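Local coordinates for protein glutamate--tRNA ligase (PDB 3AII) that acts as an archaeal non-discriminating glutamyl-tRNA synthetase, probably activating glutamate with ATP before transferring it to the acceptor end of tRNA, at residues 103-108 / 141-146; 136-141 / 166-171; 413-418 / 473-478; 456-461 / 489-494. All blocks are in the same frame, centred on the assembly; numbering follows the deposited sequence.

Contact 1: residues 103-108 / 141-146; sequences PNPSGP and RRVDPE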
loop_
_atom_site.group_PDB
_atom_site.type_symbol
_atom_site.label_atom_id
_atom_site.label_comp_id
_atom_site.label_asym_id
_atom_site.label_seq_id
_atom_site.Cartn_x
_atom_site.Cartn_y
_atom_site.Cartn_z
ATOM N N PRO A 103 -8.718 0.388 -9.241
ATOM C CA PRO A 103 -8.112 -0.816 -8.669
ATOM C C PRO A 103 -8.988 -2.041 -8.863
ATOM O O PRO A 103 -10.201 -1.901 -9.039
ATOM C CB PRO A 103 -8.029 -0.483 -7.175
ATOM C CG PRO A 103 -9.223 0.417 -6.938
ATOM C CD PRO A 103 -9.404 1.210 -8.226
ATOM N N ASN A 104 -8.382 -3.223 -8.824
ATOM C CA ASN A 104 -9.152 -4.466 -8.740
ATOM C C ASN A 104 -9.409 -4.806 -7.283
ATOM O O ASN A 104 -8.597 -4.487 -6.414
ATOM C CB ASN A 104 -8.388 -5.623 -9.381
ATOM C CG ASN A 104 -7.902 -5.297 -10.767
ATOM O OD1 ASN A 104 -8.699 -5.096 -11.684
ATOM N ND2 ASN A 104 -6.585 -5.241 -10.934
ATOM N N PRO A 105 -10.529 -5.477 -6.997
ATOM C CA PRO A 105 -10.793 -5.806 -5.593
ATOM C C PRO A 105 -10.167 -7.129 -5.146
ATOM O O PRO A 105 -10.843 -7.948 -4.544
ATOM C CB PRO A 105 -12.315 -5.905 -5.559
ATOM C CG PRO A 105 -12.659 -6.459 -6.909
ATOM C CD PRO A 105 -11.639 -5.884 -7.885
ATOM N N SER A 106 -8.890 -7.325 -5.435
ATOM C CA SER A 106 -8.194 -8.553 -5.043
ATOM C C SER A 106 -7.746 -8.523 -3.576
ATOM O O SER A 106 -7.278 -9.526 -3.027
ATOM C CB SER A 106 -7.001 -8.787 -5.962
ATOM O OG SER A 106 -6.124 -7.678 -5.931
ATOM N N GLY A 107 -7.894 -7.360 -2.952
ATOM C CA GLY A 107 -7.559 -7.156 -1.546
ATOM C C GLY A 107 -7.459 -5.658 -1.324
ATOM O O GLY A 107 -7.809 -4.886 -2.206
ATOM N N PRO A 108 -6.976 -5.231 -0.149
ATOM C CA PRO A 108 -6.847 -3.794 0.126
ATOM C C PRO A 108 -5.653 -3.191 -0.611
ATOM O O PRO A 108 -4.877 -3.937 -1.213
ATOM C CB PRO A 108 -6.623 -3.756 1.635
ATOM C CG PRO A 108 -5.874 -5.017 1.908
ATOM C CD PRO A 108 -6.466 -6.053 0.960
ATOM N N ARG A 141 -13.213 -14.902 -10.298
ATOM C CA ARG A 141 -12.389 -15.754 -9.434
ATOM C C ARG A 141 -11.334 -15.000 -8.640
ATOM O O ARG A 141 -10.676 -15.586 -7.777
ATOM C CB ARG A 141 -11.718 -16.860 -10.249
ATOM C CG ARG A 141 -12.702 -17.860 -10.843
ATOM C CD ARG A 141 -12.009 -19.112 -11.364
ATOM N NE ARG A 141 -12.978 -20.071 -11.892
ATOM C CZ ARG A 141 -13.251 -20.230 -13.184
ATOM N NH1 ARG A 141 -12.605 -19.514 -14.098
ATOM N NH2 ARG A 141 -14.148 -21.127 -13.560
ATOM N N ARG A 142 -11.166 -13.712 -8.929
ATOM C CA ARG A 142 -10.122 -12.914 -8.290
ATOM C C ARG A 142 -10.686 -11.807 -7.409
ATOM O O ARG A 142 -9.987 -10.849 -7.084
ATOM C CB ARG A 142 -9.191 -12.299 -9.334
ATOM C CG ARG A 142 -8.660 -13.297 -10.353
ATOM C CD ARG A 142 -7.622 -14.235 -9.752
ATOM N NE ARG A 142 -7.458 -15.451 -10.547
ATOM C CZ ARG A 142 -6.890 -15.494 -11.749
ATOM N NH1 ARG A 142 -6.430 -14.385 -12.313
ATOM N NH2 ARG A 142 -6.788 -16.649 -12.392
ATOM N N VAL A 143 -11.949 -11.932 -7.031
ATOM C CA VAL A 143 -12.563 -10.925 -6.178
ATOM C C VAL A 143 -12.509 -11.301 -4.703
ATOM O O VAL A 143 -12.930 -12.391 -4.307
ATOM C CB VAL A 143 -14.022 -10.693 -6.557
ATOM C CG1 VAL A 143 -14.681 -9.766 -5.544
ATOM C CG2 VAL A 143 -14.119 -10.134 -7.983
ATOM N N ASP A 144 -11.993 -10.386 -3.893
ATOM C CA ASP A 144 -12.060 -10.516 -2.447
ATOM C C ASP A 144 -13.208 -9.647 -1.954
ATOM O O ASP A 144 -13.155 -8.421 -2.039
ATOM C CB ASP A 144 -10.739 -10.082 -1.815
ATOM C CG ASP A 144 -10.722 -10.272 -0.318
ATOM O OD1 ASP A 144 -9.685 -9.972 0.302
ATOM O OD2 ASP A 144 -11.745 -10.716 0.237
ATOM N N PRO A 145 -14.273 -10.284 -1.463
ATOM C CA PRO A 145 -15.500 -9.584 -1.070
ATOM C C PRO A 145 -15.232 -8.438 -0.094
ATOM O O PRO A 145 -15.923 -7.425 -0.139
ATOM C CB PRO A 145 -16.311 -10.678 -0.369
ATOM C CG PRO A 145 -15.796 -11.942 -0.914
ATOM C CD PRO A 145 -14.347 -11.729 -1.191
ATOM N N GLU A 146 -14.237 -8.595 0.772
ATOM C CA GLU A 146 -13.955 -7.577 1.777
ATOM C C GLU A 146 -13.363 -6.298 1.166
ATOM O O GLU A 146 -13.461 -5.215 1.749
ATOM C CB GLU A 146 -13.035 -8.147 2.867
ATOM C CG GLU A 146 -11.676 -8.596 2.345
ATOM C CD GLU A 146 -10.953 -9.546 3.285
ATOM O OE1 GLU A 146 -11.446 -9.763 4.413
ATOM O OE2 GLU A 146 -9.892 -10.080 2.886
#
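The P105 ring meets V143 at a slant, its CG turned to the gap between the two valine methyls and 4.1 Å from both CG1 and CG2. Behind this apolar touch, the backbone makes the polar link: D144 N donates to P105 O over 2.8 Å, a nearly straight bond with an angle of 164° at the hydrogen. P105 is the centre of an inverse gamma turn, and the bend presents its carbonyl to the second loop. The next residue follows closely, with S106 CA 3.6 Å from R142 O in a CA-H...O contact. D144 reaches back across the loop; CB lies 3.7 Å from S106 O, and CG is anti to the backbone N (chi1 -177°), which carries OD1 to within 4.0 Å of G107 CA. The other oxygen, OD2, weakly accepts from E146 N, capping the turn ahead of helix 147-158, and has R336 as a distant ionic neighbour. Residues 103-108 belong to the predicted 'HIGH' region, and 141-146 follow the central strand 130-135 of the parallel sheet. Two loops meeting beyond the ends of neighbouring parallel strands, one bearing the HIGH signature, mark the Rossmann-type catalytic core of class I aminoacyl-tRNA synthetases.

Contact 2: residues 136-141 / 166-171; sequences EDTDPR and VIQSDR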
loop_
_atom_site.group_PDB
_atom_site.type_symbol
_atom_site.label_atom_id
_atom_site.label_comp_id
_atom_site.label_asym_id
_atom_site.label_seq_id
_atom_site.Cartn_x
_atom_site.Cartn_y
_atom_site.Cartn_z
ATOM N N GLU A 136 -12.692 -2.389 -10.517
ATOM C CA GLU A 136 -12.629 -3.207 -11.718
ATOM C C GLU A 136 -12.702 -4.692 -11.350
ATOM O O GLU A 136 -11.686 -5.389 -11.243
ATOM C CB GLU A 136 -11.390 -2.823 -12.540
ATOM C CG GLU A 136 -11.511 -1.377 -13.043
ATOM C CD GLU A 136 -10.580 -1.010 -14.197
ATOM O OE1 GLU A 136 -9.555 -1.704 -14.401
ATOM O OE2 GLU A 136 -10.880 -0.001 -14.877
ATOM N N ASP A 137 -13.934 -5.148 -11.133
ATOM C CA ASP A 137 -14.186 -6.473 -10.572
ATOM C C ASP A 137 -14.827 -7.431 -11.585
ATOM O O ASP A 137 -15.785 -8.127 -11.258
ATOM C CB ASP A 137 -15.068 -6.357 -9.330
ATOM C CG ASP A 137 -16.451 -5.819 -9.637
ATOM O OD1 ASP A 137 -16.631 -5.131 -10.662
ATOM O OD2 ASP A 137 -17.375 -6.100 -8.853
ATOM N N THR A 138 -14.288 -7.464 -12.802
ATOM C CA THR A 138 -14.827 -8.329 -13.864
ATOM C C THR A 138 -14.143 -9.695 -14.004
ATOM O O THR A 138 -14.328 -10.381 -15.020
ATOM C CB THR A 138 -14.728 -7.644 -15.235
ATOM O OG1 THR A 138 -13.369 -7.260 -15.454
ATOM C CG2 THR A 138 -15.609 -6.406 -15.269
ATOM N N ASP A 139 -13.355 -10.090 -13.011
ATOM C CA ASP A 139 -12.793 -11.443 -12.988
ATOM C C ASP A 139 -13.337 -12.114 -11.746
ATOM O O ASP A 139 -12.850 -11.859 -10.637
ATOM C CB ASP A 139 -11.267 -11.419 -12.952
ATOM C CG ASP A 139 -10.653 -12.818 -12.968
ATOM O OD1 ASP A 139 -9.417 -12.906 -13.097
ATOM O OD2 ASP A 139 -11.396 -13.825 -12.859
ATOM N N PRO A 140 -14.368 -12.947 -11.922
ATOM C CA PRO A 140 -15.118 -13.435 -10.759
ATOM C C PRO A 140 -14.264 -14.256 -9.800
ATOM O O PRO A 140 -14.569 -14.282 -8.612
ATOM C CB PRO A 140 -16.219 -14.302 -11.379
ATOM C CG PRO A 140 -15.729 -14.641 -12.756
ATOM C CD PRO A 140 -14.877 -13.498 -13.196
ATOM N N ARG A 141 -13.213 -14.902 -10.298
ATOM C CA ARG A 141 -12.389 -15.754 -9.434
ATOM C C ARG A 141 -11.334 -15.000 -8.640
ATOM O O ARG A 141 -10.676 -15.586 -7.777
ATOM C CB ARG A 141 -11.718 -16.860 -10.249
ATOM C CG ARG A 141 -12.702 -17.860 -10.843
ATOM C CD ARG A 141 -12.009 -19.112 -11.364
ATOM N NE ARG A 141 -12.978 -20.071 -11.892
ATOM C CZ ARG A 141 -13.251 -20.230 -13.184
ATOM N NH1 ARG A 141 -12.605 -19.514 -14.098
ATOM N NH2 ARG A 141 -14.148 -21.127 -13.560
ATOM N N VAL A 166 -17.978 3.857 -9.183
ATOM C CA VAL A 166 -18.603 3.017 -10.193
ATOM C C VAL A 166 -18.058 1.613 -9.985
ATOM O O VAL A 166 -16.872 1.450 -9.714
ATOM C CB VAL A 166 -18.242 3.515 -11.604
ATOM C CG1 VAL A 166 -18.717 2.535 -12.674
ATOM C CG2 VAL A 166 -18.841 4.893 -11.854
ATOM N N ILE A 167 -18.922 0.604 -10.057
ATOM C CA ILE A 167 -18.454 -0.778 -9.890
ATOM C C ILE A 167 -18.728 -1.547 -11.186
ATOM O O ILE A 167 -19.851 -1.576 -11.678
ATOM C CB ILE A 167 -19.135 -1.464 -8.693
ATOM C CG1 ILE A 167 -18.802 -0.731 -7.385
ATOM C CG2 ILE A 167 -18.670 -2.924 -8.559
ATOM C CD1 ILE A 167 -19.645 -1.213 -6.209
ATOM N N GLN A 168 -17.701 -2.148 -11.772
ATOM C CA GLN A 168 -17.870 -2.715 -13.104
ATOM C C GLN A 168 -18.862 -3.873 -13.176
ATOM O O GLN A 168 -19.520 -4.047 -14.200
ATOM C CB GLN A 168 -16.522 -3.104 -13.724
ATOM C CG GLN A 168 -15.676 -1.891 -14.089
ATOM C CD GLN A 168 -14.487 -2.248 -14.963
ATOM O OE1 GLN A 168 -13.806 -3.236 -14.716
ATOM N NE2 GLN A 168 -14.243 -1.445 -15.997
ATOM N N SER A 169 -18.991 -4.640 -12.097
ATOM C CA SER A 169 -19.919 -5.765 -12.146
ATOM C C SER A 169 -21.375 -5.302 -12.153
ATOM O O SER A 169 -22.274 -6.092 -12.424
ATOM C CB SER A 169 -19.662 -6.759 -11.006
ATOM O OG SER A 169 -19.813 -6.139 -9.750
ATOM N N ASP A 170 -21.608 -4.015 -11.894
ATOM C CA ASP A 170 -22.950 -3.449 -12.030
ATOM C C ASP A 170 -23.241 -3.060 -13.473
ATOM O O ASP A 170 -24.362 -2.652 -13.803
ATOM C CB ASP A 170 -23.085 -2.170 -11.198
ATOM C CG ASP A 170 -23.304 -2.438 -9.725
ATOM O OD1 ASP A 170 -22.918 -1.563 -8.920
ATOM O OD2 ASP A 170 -23.868 -3.493 -9.373
ATOM N N ARG A 171 -22.224 -3.155 -14.327
ATOM C CA ARG A 171 -22.303 -2.625 -15.683
ATOM C C ARG A 171 -22.324 -3.685 -16.778
ATOM O O ARG A 171 -22.108 -3.373 -17.947
ATOM C CB ARG A 171 -21.130 -1.644 -15.925
ATOM C CG ARG A 171 -21.194 -0.415 -14.999
ATOM C CD ARG A 171 -19.964 0.497 -15.101
ATOM N NE ARG A 171 -19.746 1.053 -16.440
ATOM C CZ ARG A 171 -20.373 2.133 -16.914
ATOM N NH1 ARG A 171 -21.286 2.763 -16.178
ATOM N NH2 ARG A 171 -20.106 2.570 -18.139
#
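I167, the last residue of strand 164-167, lays its CG2 methyl against the carboxylate of D137, 3.4 Å from OD2. Q168 comes next and points its side chain into the first loop. Its CB packs on T138 CG2 at 3.8 Å, and OE1 ends 3.2 Å from E136 CA, close to the CB of the same glutamate. The side chains of Q168 and E136 cross at a slant, yet amide and carboxylate planes are only 5° apart. Neither group relies on the other for its strongest polar partner: Q168 NE2 donates to D281, and E136 OE2 pairs with R134. The two segments lie at the C-terminal ends of adjacent strands of the parallel Rossmann-type sheet: strand 130-135 runs into 136-141, and the chain returns through helix 147-158 to strand 164-167, a beta-alpha-beta crossover. S169 then takes both oxygens of D137 on their syn sides. Its backbone N donates to OD1 over 2.8 Å in a bent bond (131° at the hydrogen), while S169 OG donates to OD2 over 2.6 Å. Gripped at both oxygens, the carboxylate is fixed in its rotation, and OD2 is also bonded to Y148 OH. With an alanine in place of D137, the amide and hydroxyl of S169 would probably lose their shared acceptor, and Y148 OH its mate. R263 bonds to S169 OG and forms a salt bridge with D170. D170 N in turn donates to I167 O at 3.0 Å, within the 3-10 turn 168-170 that leads toward helix 172-184.

Contact 3: residues 413-418 / 473-478; sequences LEVVGL and LRYHSE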
loop_
_atom_site.group_PDB
_atom_site.type_symbol
_atom_site.label_atom_id
_atom_site.label_comp_id
_atom_site.label_asym_id
_atom_site.label_seq_id
_atom_site.Cartn_x
_atom_site.Cartn_y
_atom_site.Cartn_z
ATOM N N LEU A 413 20.074 -4.730 36.930
ATOM C CA LEU A 413 21.366 -4.522 37.565
ATOM C C LEU A 413 21.281 -3.517 38.707
ATOM O O LEU A 413 20.653 -2.462 38.585
ATOM C CB LEU A 413 22.386 -4.029 36.541
ATOM C CG LEU A 413 22.733 -4.990 35.404
ATOM C CD1 LEU A 413 23.448 -4.283 34.251
ATOM C CD2 LEU A 413 23.594 -6.113 35.972
ATOM N N GLU A 414 21.924 -3.846 39.822
ATOM C CA GLU A 414 22.042 -2.911 40.929
ATOM C C GLU A 414 23.152 -1.924 40.622
ATOM O O GLU A 414 24.222 -2.324 40.163
ATOM C CB GLU A 414 22.399 -3.666 42.213
ATOM C CG GLU A 414 22.661 -2.763 43.380
ATOM C CD GLU A 414 22.864 -3.537 44.661
ATOM O OE1 GLU A 414 23.166 -4.747 44.576
ATOM O OE2 GLU A 414 22.722 -2.934 45.748
ATOM N N VAL A 415 22.913 -0.635 40.862
ATOM C CA VAL A 415 24.000 0.333 40.744
ATOM C C VAL A 415 24.774 0.293 42.057
ATOM O O VAL A 415 24.421 0.968 43.018
ATOM C CB VAL A 415 23.488 1.761 40.437
ATOM C CG1 VAL A 415 24.654 2.739 40.310
ATOM C CG2 VAL A 415 22.649 1.744 39.152
ATOM N N VAL A 416 25.804 -0.548 42.106
ATOM C CA VAL A 416 26.553 -0.762 43.344
ATOM C C VAL A 416 27.341 0.483 43.726
ATOM O O VAL A 416 28.076 1.039 42.918
ATOM C CB VAL A 416 27.520 -1.949 43.197
ATOM C CG1 VAL A 416 28.389 -2.106 44.444
ATOM C CG2 VAL A 416 26.739 -3.233 42.904
ATOM N N GLY A 417 27.158 0.950 44.955
ATOM C CA GLY A 417 27.874 2.127 45.414
ATOM C C GLY A 417 27.197 3.457 45.121
ATOM O O GLY A 417 27.793 4.514 45.347
ATOM N N LEU A 418 25.963 3.421 44.615
ATOM C CA LEU A 418 25.207 4.659 44.425
ATOM C C LEU A 418 25.124 5.379 45.771
ATOM O O LEU A 418 24.650 4.805 46.759
ATOM C CB LEU A 418 23.802 4.352 43.906
ATOM C CG LEU A 418 22.903 5.553 43.615
ATOM C CD1 LEU A 418 23.467 6.381 42.460
ATOM C CD2 LEU A 418 21.482 5.082 43.300
ATOM N N LEU A 473 27.428 -3.802 37.970
ATOM C CA LEU A 473 27.350 -2.405 37.584
ATOM C C LEU A 473 27.765 -1.541 38.770
ATOM O O LEU A 473 27.100 -1.572 39.801
ATOM C CB LEU A 473 25.918 -2.094 37.132
ATOM C CG LEU A 473 25.696 -0.836 36.301
ATOM C CD1 LEU A 473 26.370 -0.960 34.945
ATOM C CD2 LEU A 473 24.207 -0.559 36.142
ATOM N N ARG A 474 28.866 -0.791 38.646
ATOM C CA ARG A 474 29.369 0.003 39.767
ATOM C C ARG A 474 29.336 1.509 39.519
ATOM O O ARG A 474 29.764 1.983 38.474
ATOM C CB ARG A 474 30.795 -0.413 40.144
ATOM C CG ARG A 474 31.456 0.561 41.099
ATOM C CD ARG A 474 32.757 0.016 41.671
ATOM N NE ARG A 474 32.550 -1.159 42.511
ATOM C CZ ARG A 474 32.066 -1.117 43.749
ATOM N NH1 ARG A 474 31.917 -2.238 44.445
ATOM N NH2 ARG A 474 31.715 0.046 44.285
ATOM N N TYR A 475 28.835 2.251 40.506
ATOM C CA TYR A 475 28.764 3.709 40.452
ATOM C C TYR A 475 30.147 4.320 40.290
ATOM O O TYR A 475 31.101 3.890 40.959
ATOM C CB TYR A 475 28.143 4.247 41.741
ATOM C CG TYR A 475 28.046 5.749 41.768
ATOM C CD1 TYR A 475 26.998 6.396 41.130
ATOM C CD2 TYR A 475 29.000 6.525 42.421
ATOM C CE1 TYR A 475 26.893 7.771 41.137
ATOM C CE2 TYR A 475 28.904 7.902 42.429
ATOM C CZ TYR A 475 27.847 8.520 41.792
ATOM O OH TYR A 475 27.743 9.892 41.806
ATOM N N HIS A 476 30.263 5.315 39.412
ATOM C CA HIS A 476 31.505 6.072 39.272
ATOM C C HIS A 476 31.353 7.544 39.661
ATOM O O HIS A 476 32.119 8.058 40.481
ATOM C CB HIS A 476 32.082 5.955 37.854
ATOM C CG HIS A 476 33.338 6.741 37.654
ATOM N ND1 HIS A 476 33.334 8.046 37.217
ATOM C CD2 HIS A 476 34.641 6.413 37.850
ATOM C CE1 HIS A 476 34.577 8.489 37.138
ATOM N NE2 HIS A 476 35.390 7.518 37.514
ATOM N N SER A 477 30.366 8.222 39.077
ATOM C CA SER A 477 30.235 9.664 39.266
ATOM C C SER A 477 28.903 10.084 38.667
ATOM O O SER A 477 28.133 9.235 38.242
ATOM C CB SER A 477 31.356 10.390 38.524
ATOM O OG SER A 477 31.417 9.949 37.168
ATOM N N GLU A 478 28.648 11.386 38.610
ATOM C CA GLU A 478 27.340 11.871 38.167
ATOM C C GLU A 478 27.409 12.872 37.015
ATOM O O GLU A 478 26.502 12.928 36.186
ATOM C CB GLU A 478 26.559 12.474 39.345
ATOM C CG GLU A 478 25.155 12.959 38.969
ATOM C CD GLU A 478 24.290 13.337 40.172
ATOM O OE1 GLU A 478 24.610 12.927 41.306
ATOM O OE2 GLU A 478 23.277 14.043 39.979
HETATM O O HOH W 1 25.339 -4.759 39.537
#
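The phenol ring of Y475 receives V415 CG1 at its edge, near the ring plane, while over one face lies the backbone N of S477, 3.6 Å above the plane and displaced toward the rim. L418 crosses the tyrosine at about a right angle and approaches obliquely, its CD1 3.8 Å from Y475 CD1. The guanidinium of R474 has V416 CG1 over a face, a doubtful placement because it rests on one of two modelled conformers. These groups sit where strands 410-416 and 472-477, the first and last of a mixed six-stranded sheet, pair in parallel and close the beta-barrel of an anticodon-binding domain. V416 supplies both backbone bonds of the pairing: its N donates to L473 O at 2.8 Å, in the carbonyl plane, and its O accepts from Y475 N at 2.8 Å. Just beyond, the chain reverses in a type II beta turn from V415 to L418, with G417 at the positive phi (88°) where a CB would press on the preceding carbonyl oxygen. Y475 stands beside this turn because its CG is anti to the backbone N (chi1 179°). Replacing Y475 by an alanine would probably open a gap beside the turn and leave L418 CD1 without its aromatic neighbour. L473 turns inward, its CD2 resting 3.9 Å from L413 CB and also touching V415 CG2, in a patch shared with V446, L448 and Y468. Next to the V416 N to L473 O bond, toward the start of strand 472-477, a water bridges the strands, donating to E414 O at 2.8 Å and accepting from L473 N at 2.8 Å.

Contact 4: residues 456-461 / 489-494; sequences GPLRLI and SMIHWV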
loop_
_atom_site.group_PDB
_atom_site.type_symbol
_atom_site.label_atom_id
_atom_site.label_comp_id
_atom_site.label_asym_id
_atom_site.label_seq_id
_atom_site.Cartn_x
_atom_site.Cartn_y
_atom_site.Cartn_z
ATOM N N GLY A 456 32.558 -2.003 30.361
ATOM C CA GLY A 456 33.136 -0.685 30.195
ATOM C C GLY A 456 32.286 0.408 30.796
ATOM O O GLY A 456 31.270 0.129 31.437
ATOM N N PRO A 457 32.696 1.664 30.593
ATOM C CA PRO A 457 32.001 2.802 31.198
ATOM C C PRO A 457 30.735 3.164 30.427
ATOM O O PRO A 457 30.723 3.142 29.194
ATOM C CB PRO A 457 33.024 3.933 31.087
ATOM C CG PRO A 457 33.809 3.579 29.850
ATOM C CD PRO A 457 33.914 2.077 29.872
ATOM N N LEU A 458 29.681 3.481 31.174
ATOM C CA LEU A 458 28.398 3.860 30.600
ATOM C C LEU A 458 27.896 5.096 31.309
ATOM O O LEU A 458 28.148 5.291 32.491
ATOM C CB LEU A 458 27.358 2.752 30.811
ATOM C CG LEU A 458 27.669 1.371 30.241
ATOM C CD1 LEU A 458 26.727 0.305 30.825
ATOM C CD2 LEU A 458 27.594 1.398 28.722
ATOM N N ARG A 459 27.157 5.919 30.583
ATOM C CA ARG A 459 26.415 6.993 31.213
ATOM C C ARG A 459 24.942 6.689 31.028
ATOM O O ARG A 459 24.441 6.654 29.889
ATOM C CB ARG A 459 26.742 8.341 30.579
ATOM C CG ARG A 459 25.869 9.448 31.159
ATOM C CD ARG A 459 26.402 10.821 30.853
ATOM N NE ARG A 459 25.467 11.843 31.327
ATOM C CZ ARG A 459 25.388 12.276 32.584
ATOM N NH1 ARG A 459 26.186 11.785 33.534
ATOM N NH2 ARG A 459 24.494 13.211 32.892
ATOM N N LEU A 460 24.255 6.446 32.136
ATOM C CA LEU A 460 22.812 6.274 32.080
ATOM C C LEU A 460 22.273 7.668 31.786
ATOM O O LEU A 460 22.507 8.597 32.564
ATOM C CB LEU A 460 22.256 5.758 33.407
ATOM C CG LEU A 460 22.821 4.546 34.157
ATOM C CD1 LEU A 460 21.698 3.851 34.937
ATOM C CD2 LEU A 460 23.527 3.555 33.255
ATOM N N ILE A 461 21.560 7.811 30.669
ATOM C CA ILE A 461 21.214 9.136 30.143
ATOM C C ILE A 461 20.613 10.060 31.202
ATOM O O ILE A 461 19.672 9.686 31.890
ATOM C CB ILE A 461 20.289 9.030 28.928
ATOM C CG1 ILE A 461 21.057 8.420 27.746
ATOM C CG2 ILE A 461 19.685 10.413 28.568
ATOM C CD1 ILE A 461 20.168 8.017 26.585
ATOM N N SER A 489 29.932 5.529 27.252
ATOM C CA SER A 489 28.926 5.433 26.196
ATOM C C SER A 489 27.536 5.695 26.773
ATOM O O SER A 489 27.213 5.193 27.846
ATOM C CB SER A 489 28.960 4.050 25.547
ATOM O OG SER A 489 30.127 3.890 24.762
ATOM N N MET A 490 26.716 6.471 26.067
ATOM C CA MET A 490 25.359 6.750 26.556
ATOM C C MET A 490 24.507 5.498 26.449
ATOM O O MET A 490 24.623 4.732 25.489
ATOM C CB MET A 490 24.691 7.874 25.750
ATOM C CG MET A 490 25.409 9.207 25.789
ATOM S SD MET A 490 25.349 10.004 27.404
ATOM C CE MET A 490 23.613 10.378 27.573
ATOM N N ILE A 491 23.624 5.297 27.424
ATOM C CA ILE A 491 22.719 4.163 27.382
ATOM C C ILE A 491 21.386 4.557 28.005
ATOM O O ILE A 491 21.341 5.266 29.019
ATOM C CB ILE A 491 23.318 2.890 28.066
ATOM C CG1 ILE A 491 22.506 1.641 27.683
ATOM C CG2 ILE A 491 23.382 3.050 29.571
ATOM C CD1 ILE A 491 23.191 0.323 28.055
ATOM N N HIS A 492 20.293 4.109 27.392
ATOM C CA HIS A 492 18.987 4.342 28.003
ATOM C C HIS A 492 18.771 3.296 29.085
ATOM O O HIS A 492 19.515 2.308 29.165
ATOM C CB HIS A 492 17.847 4.384 26.967
ATOM C CG HIS A 492 17.729 3.153 26.121
ATOM N ND1 HIS A 492 18.667 2.804 25.177
ATOM C CD2 HIS A 492 16.747 2.219 26.039
ATOM C CE1 HIS A 492 18.286 1.693 24.566
ATOM N NE2 HIS A 492 17.124 1.319 25.073
ATOM N N TRP A 493 17.780 3.528 29.934
ATOM C CA TRP A 493 17.644 2.767 31.174
ATOM C C TRP A 493 16.258 2.980 31.772
ATOM O O TRP A 493 15.580 3.967 31.468
ATOM C CB TRP A 493 18.741 3.180 32.177
ATOM C CG TRP A 493 18.637 4.632 32.555
ATOM C CD1 TRP A 493 19.038 5.713 31.810
ATOM C CD2 TRP A 493 18.043 5.157 33.740
ATOM N NE1 TRP A 493 18.750 6.885 32.494
ATOM C CE2 TRP A 493 18.134 6.564 33.672
ATOM C CE3 TRP A 493 17.456 4.575 34.867
ATOM C CZ2 TRP A 493 17.638 7.396 34.689
ATOM C CZ3 TRP A 493 16.977 5.400 35.875
ATOM C CH2 TRP A 493 17.077 6.795 35.777
ATOM N N VAL A 494 15.829 2.037 32.603
ATOM C CA VAL A 494 14.534 2.114 33.268
ATOM C C VAL A 494 14.681 1.800 34.762
ATOM O O VAL A 494 15.246 0.769 35.124
ATOM C CB VAL A 494 13.540 1.113 32.647
ATOM C CG1 VAL A 494 12.175 1.250 33.315
ATOM C CG2 VAL A 494 13.421 1.331 31.120
#
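W493 donates from its indole NE1 to I461 O, 3.0 Å away and in the ring plane, while L460 CB sits over a face of the same ring in a CH-pi contact, 3.8 Å from the centroid of the five-membered ring. A torsion that holds the indole between its own backbone N and carbonyl carbon (chi1 62°) brings it back over L460. On the same face of the sheet, L460 CD2 lies alongside I491 CG2 at 3.7 Å. The other face carries M490, bent at chi2 and chi3; its side chain runs beside that of R459, SD 3.7 Å from CD, and its CE presses on I461 CG1 at 3.2 Å, tighter than usual van der Waals contact. Between these two layers of side chains runs a parallel ladder in which R459 bonds both ways, its N to S489 O at 2.8 Å and its O to I491 N at 2.9 Å. S489 N to P457 O and I461 N to I491 O continue the ladder at its two ends. Further out, N465 and the carbonyl of E478 hold the R459 guanidinium. Strand 456-460 thus lies between 489-495, its parallel partner, and antiparallel 464-469; helix 480-486 packs on P457 and R459, and strand 445-449 flanks I491 and W493.

Contacts 1 and 2 are neighbours in the catalytic domain, with centres 10 Å apart; their segments alternate along the chain, share R141 and touch directly, P103 O lying 2.9 Å from E136 N in a probable hydrogen bond. Together they link three successive loops of the parallel sheet, the first of which bears the predicted HIGH region. Contacts 3 and 4 form a second pair, 11 Å between centres, in one barrel sheet of the anticodon-binding part, where E478 O meets R459 NH1 at 2.9 Å. The two pairs do not touch: the centres of contacts 2 and 3 are about 69 Å apart, and even contacts 1 and 4 keep about 33 Å between nearest atoms.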